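Local coordinates for protein SnoK (Streptomyces nogalater, PDB 5EPA) that acts as a non-heme iron, 2-oxoglutarate-dependent carbocyclase in the biosynthesis of the polyketide nogalamycin, at residues 134-145 with 215-223. Sequence-based numbering, arbitrary orientation.
Sequences DDETGLPLNELS and FHHCRTVHM. With FE (Fe (III) ion), chain G; AKG (2-oxoglutaric acid), chain H.
C218 lies in the type I beta turn H217-T220, and its carbonyl meets the chain of 134-145 at D135 and E136. E136 N donates to C218 O at 2.8 Å, in the carbonyl plane and on a lone pair. D135 N adds a weak bond to the same oxygen. The thiol, about at right angles to the carbonyl, lies with SG 4.2 Å from L144 CB, a loose apolar contact.

D134 CB lies against the carbonyl oxygens of C218, R219 and T220, with C218 O at 3.7 Å. D134 OD1 takes T137 N in an Asx motif, and OD2 forms a salt bridge with R173.

Away from the iron, E136 and R219 form a salt bridge. E136 has CG anti to its backbone N (chi1 175°), and its extended chain carries the carboxylate to the arginine. R219 NE reaches the syn side of E136 OE2 at 3.0 Å, close to the guanidinium plane, and NH2 adds a weak bond. The two flat groups are turned 50° apart. With an alanine here, the E136 carboxylate would probably lose the NE and NH2 bonds and keep at most a long, weak pair with R178. H217 NE2 bonds S145 O, while its ND1 accepts from R219 N and braces the turn.

At the iron, D135 and H222 bind the metal through OD1 and NE2; H133 completes the facial triad of two histidines and one carboxylate in this cupin-clan fold. 2-Oxoglutarate chelates the metal through O2 and O5. D135 OD2 accepts from H216 NE2 at 2.8 Å, on its syn side. H222 ND1 gives a nearly straight bond (168°) to T220 O, which, with the iron bond at NE2, holds the ring's rotation. Thus the turn supplies T220 O to H222, while H216, just before it, bonds D135, and both iron ligands are oriented by second-shell bonds.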
loop_
_atom_site.group_PDB
_atom_site.type_symbol
_atom_site.label_atom_id
_atom_site.label_comp_id
_atom_site.label_asym_id
_atom_site.label_seq_id
_atom_site.Cartn_x
_atom_site.Cartn_y
_atom_site.Cartn_z
ATOM N N ASP A 134 -9.438 4.100 3.145
ATOM C CA ASP A 134 -8.699 3.024 3.783
ATOM C C ASP A 134 -8.652 1.857 2.797
ATOM O O ASP A 134 -9.358 1.856 1.798
ATOM C CB ASP A 134 -9.269 2.599 5.114
ATOM C CG ASP A 134 -10.681 1.961 5.020
ATOM O OD1 ASP A 134 -10.957 1.170 4.092
ATOM O OD2 ASP A 134 -11.505 2.252 5.933
ATOM N N ASP A 135 -7.732 0.936 3.008
ATOM C CA ASP A 135 -7.472 -0.092 1.986
ATOM C C ASP A 135 -8.456 -1.237 2.129
ATOM O O ASP A 135 -8.848 -1.838 1.147
ATOM C CB ASP A 135 -6.048 -0.578 2.092
ATOM C CG ASP A 135 -5.021 0.454 1.620
ATOM O OD1 ASP A 135 -5.254 1.325 0.706
ATOM O OD2 ASP A 135 -3.928 0.359 2.213
ATOM N N GLU A 136 -8.864 -1.509 3.365
ATOM C CA GLU A 136 -9.819 -2.550 3.659
ATOM C C GLU A 136 -11.041 -2.459 2.772
ATOM O O GLU A 136 -11.566 -3.468 2.291
ATOM C CB GLU A 136 -10.197 -2.479 5.154
ATOM C CG GLU A 136 -11.278 -3.426 5.613
ATOM C CD GLU A 136 -11.582 -3.286 7.112
ATOM O OE1 GLU A 136 -12.073 -2.209 7.574
ATOM O OE2 GLU A 136 -11.300 -4.276 7.847
ATOM N N THR A 137 -11.518 -1.262 2.578
ATOM C CA THR A 137 -12.755 -1.039 1.848
ATOM C C THR A 137 -12.702 -1.613 0.417
ATOM O O THR A 137 -13.670 -2.170 -0.087
ATOM C CB THR A 137 -13.034 0.474 1.797
ATOM O OG1 THR A 137 -13.214 0.986 3.152
ATOM C CG2 THR A 137 -14.249 0.788 0.977
ATOM N N GLY A 138 -11.551 -1.464 -0.229
ATOM C CA GLY A 138 -11.341 -1.956 -1.584
ATOM C C GLY A 138 -10.636 -3.307 -1.770
ATOM O O GLY A 138 -10.352 -3.703 -2.900
ATOM N N LEU A 139 -10.355 -4.019 -0.682
ATOM C CA LEU A 139 -9.772 -5.362 -0.759
ATOM C C LEU A 139 -10.863 -6.404 -0.814
ATOM O O LEU A 139 -11.781 -6.382 -0.004
ATOM C CB LEU A 139 -8.887 -5.645 0.445
ATOM C CG LEU A 139 -7.519 -4.935 0.417
ATOM C CD1 LEU A 139 -6.849 -5.043 1.771
ATOM C CD2 LEU A 139 -6.579 -5.466 -0.647
ATOM N N PRO A 140 -10.803 -7.310 -1.793
ATOM C CA PRO A 140 -11.854 -8.323 -2.005
ATOM C C PRO A 140 -11.634 -9.521 -1.091
ATOM O O PRO A 140 -11.526 -10.672 -1.550
ATOM C CB PRO A 140 -11.680 -8.681 -3.469
ATOM C CG PRO A 140 -10.186 -8.560 -3.684
ATOM C CD PRO A 140 -9.732 -7.418 -2.809
ATOM N N LEU A 141 -11.582 -9.244 0.208
ATOM C CA LEU A 141 -11.223 -10.208 1.221
ATOM C C LEU A 141 -12.141 -10.159 2.427
ATOM O O LEU A 141 -12.727 -9.129 2.713
ATOM C CB LEU A 141 -9.809 -9.964 1.719
ATOM C CG LEU A 141 -8.727 -9.925 0.654
ATOM C CD1 LEU A 141 -7.429 -9.565 1.313
ATOM C CD2 LEU A 141 -8.561 -11.255 -0.071
ATOM N N ASN A 142 -12.324 -11.324 3.052
ATOM C CA ASN A 142 -12.935 -11.420 4.352
ATOM C C ASN A 142 -11.827 -11.586 5.317
ATOM O O ASN A 142 -10.686 -11.904 4.942
ATOM C CB ASN A 142 -13.747 -12.674 4.553
ATOM C CG ASN A 142 -15.012 -12.658 3.771
ATOM O OD1 ASN A 142 -15.785 -11.721 3.895
ATOM N ND2 ASN A 142 -15.268 -13.735 2.987
ATOM N N GLU A 143 -12.170 -11.405 6.581
ATOM C CA GLU A 143 -11.347 -11.965 7.637
ATOM C C GLU A 143 -10.093 -11.116 7.868
ATOM O O GLU A 143 -8.979 -11.624 8.171
ATOM C CB GLU A 143 -11.026 -13.429 7.295
ATOM C CG GLU A 143 -11.127 -14.244 8.520
ATOM C CD GLU A 143 -12.537 -14.311 9.067
ATOM O OE1 GLU A 143 -13.521 -14.540 8.317
ATOM O OE2 GLU A 143 -12.657 -14.138 10.296
ATOM N N LEU A 144 -10.270 -9.799 7.728
ATOM C CA LEU A 144 -9.078 -8.949 7.942
ATOM C C LEU A 144 -8.912 -8.503 9.347
ATOM O O LEU A 144 -9.858 -8.050 10.010
ATOM C CB LEU A 144 -8.818 -7.761 6.991
ATOM C CG LEU A 144 -9.064 -8.165 5.546
ATOM C CD1 LEU A 144 -8.747 -7.015 4.621
ATOM C CD2 LEU A 144 -8.243 -9.395 5.187
ATOM N N SER A 145 -7.659 -8.588 9.764
ATOM C CA SER A 145 -7.295 -8.258 11.098
ATOM C C SER A 145 -5.984 -7.477 11.107
ATOM O O SER A 145 -5.965 -6.316 11.501
ATOM C CB SER A 145 -7.205 -9.553 11.879
ATOM O OG SER A 145 -6.845 -9.308 13.212
ATOM N N PHE A 215 4.838 1.822 6.358
ATOM C CA PHE A 215 3.848 0.752 6.518
ATOM C C PHE A 215 2.583 1.332 7.084
ATOM O O PHE A 215 2.621 2.168 7.984
ATOM C CB PHE A 215 4.340 -0.314 7.504
ATOM C CG PHE A 215 5.535 -1.064 7.048
ATOM C CD1 PHE A 215 6.772 -0.561 7.208
ATOM C CD2 PHE A 215 5.388 -2.317 6.440
ATOM C CE1 PHE A 215 7.886 -1.257 6.734
ATOM C CE2 PHE A 215 6.480 -3.030 5.996
ATOM C CZ PHE A 215 7.744 -2.493 6.142
ATOM N N HIS A 216 1.448 0.908 6.563
ATOM C CA HIS A 216 0.163 1.323 7.153
ATOM C C HIS A 216 -0.857 0.193 7.200
ATOM O O HIS A 216 -1.026 -0.575 6.244
ATOM C CB HIS A 216 -0.422 2.616 6.451
ATOM C CG HIS A 216 -0.868 2.412 5.039
ATOM N ND1 HIS A 216 -0.028 2.582 3.973
ATOM C CD2 HIS A 216 -2.052 2.011 4.518
ATOM C CE1 HIS A 216 -0.664 2.293 2.853
ATOM N NE2 HIS A 216 -1.908 1.991 3.153
ATOM N N HIS A 217 -1.575 0.155 8.312
ATOM C CA HIS A 217 -2.649 -0.816 8.518
ATOM C C HIS A 217 -3.804 -0.657 7.529
ATOM O O HIS A 217 -4.031 0.418 6.983
ATOM C CB HIS A 217 -3.150 -0.710 9.935
ATOM C CG HIS A 217 -4.049 -1.827 10.351
ATOM N ND1 HIS A 217 -5.411 -1.789 10.170
ATOM C CD2 HIS A 217 -3.788 -2.990 10.992
ATOM C CE1 HIS A 217 -5.954 -2.888 10.659
ATOM N NE2 HIS A 217 -4.988 -3.636 11.163
ATOM N N CYS A 218 -4.512 -1.748 7.263
ATOM C CA CYS A 218 -5.598 -1.758 6.243
ATOM C C CYS A 218 -6.809 -0.890 6.617
ATOM O O CYS A 218 -7.663 -0.617 5.782
ATOM C CB CYS A 218 -6.078 -3.182 5.914
ATOM S SG CYS A 218 -6.840 -4.081 7.312
ATOM N N ARG A 219 -6.874 -0.473 7.871
ATOM C CA ARG A 219 -7.902 0.465 8.356
ATOM C C ARG A 219 -7.428 1.866 8.565
ATOM O O ARG A 219 -8.231 2.737 8.916
ATOM C CB ARG A 219 -8.502 -0.033 9.655
ATOM C CG ARG A 219 -9.452 -1.163 9.413
ATOM C CD ARG A 219 -10.037 -1.643 10.706
ATOM N NE ARG A 219 -10.685 -2.913 10.475
ATOM C CZ ARG A 219 -11.363 -3.573 11.396
ATOM N NH1 ARG A 219 -11.489 -3.077 12.599
ATOM N NH2 ARG A 219 -11.900 -4.733 11.098
ATOM N N THR A 220 -6.131 2.097 8.399
ATOM C CA THR A 220 -5.588 3.433 8.546
ATOM C C THR A 220 -6.062 4.285 7.366
ATOM O O THR A 220 -5.861 3.926 6.200
ATOM C CB THR A 220 -4.071 3.424 8.613
ATOM O OG1 THR A 220 -3.671 2.657 9.745
ATOM C CG2 THR A 220 -3.521 4.862 8.744
ATOM N N VAL A 221 -6.708 5.398 7.684
ATOM C CA VAL A 221 -7.134 6.341 6.682
ATOM C C VAL A 221 -5.889 7.045 6.137
ATOM O O VAL A 221 -5.081 7.583 6.908
ATOM C CB VAL A 221 -8.159 7.335 7.246
ATOM C CG1 VAL A 221 -8.522 8.403 6.241
ATOM C CG2 VAL A 221 -9.417 6.595 7.628
ATOM N N HIS A 222 -5.780 7.096 4.819
ATOM C CA HIS A 222 -4.664 7.745 4.198
ATOM C C HIS A 222 -5.005 8.359 2.848
ATOM O O HIS A 222 -6.065 8.137 2.271
ATOM C CB HIS A 222 -3.518 6.737 4.051
ATOM C CG HIS A 222 -3.846 5.550 3.189
ATOM N ND1 HIS A 222 -4.608 4.503 3.650
ATOM C CD2 HIS A 222 -3.510 5.233 1.910
ATOM C CE1 HIS A 222 -4.735 3.592 2.687
ATOM N NE2 HIS A 222 -4.099 4.017 1.596
ATOM N N MET A 223 -4.055 9.105 2.319
ATOM C CA MET A 223 -4.244 9.826 1.079
ATOM C C MET A 223 -2.867 10.181 0.501
ATOM O O MET A 223 -1.864 9.886 1.122
ATOM C CB MET A 223 -5.107 11.070 1.360
ATOM C CG MET A 223 -4.367 12.181 2.096
ATOM S SD MET A 223 -5.466 13.172 3.121
ATOM C CE MET A 223 -5.614 12.076 4.543
HETATM FE FE FE G . -4.434 2.839 -0.161
HETATM C C1 AKG H . -1.723 2.630 -0.773
HETATM O O1 AKG H . -0.537 2.217 -0.837
HETATM O O2 AKG H . -2.674 2.071 -0.165
HETATM C C2 AKG H . -2.098 3.855 -1.475
HETATM O O5 AKG H . -3.271 4.168 -1.338
HETATM C C3 AKG H . -1.094 4.635 -2.285
HETATM C C4 AKG H . -1.645 5.776 -3.145
HETATM C C5 AKG H . -0.496 6.516 -3.854
HETATM O O3 AKG H . 0.628 5.957 -4.071
HETATM O O4 AKG H . -0.656 7.681 -4.229
HETATM O O HOH W 1 -3.075 -1.155 3.951
HETATM O O HOH W 2 -5.507 1.494 5.016
HETATM O O HOH W 3 -4.815 1.699 -1.959
#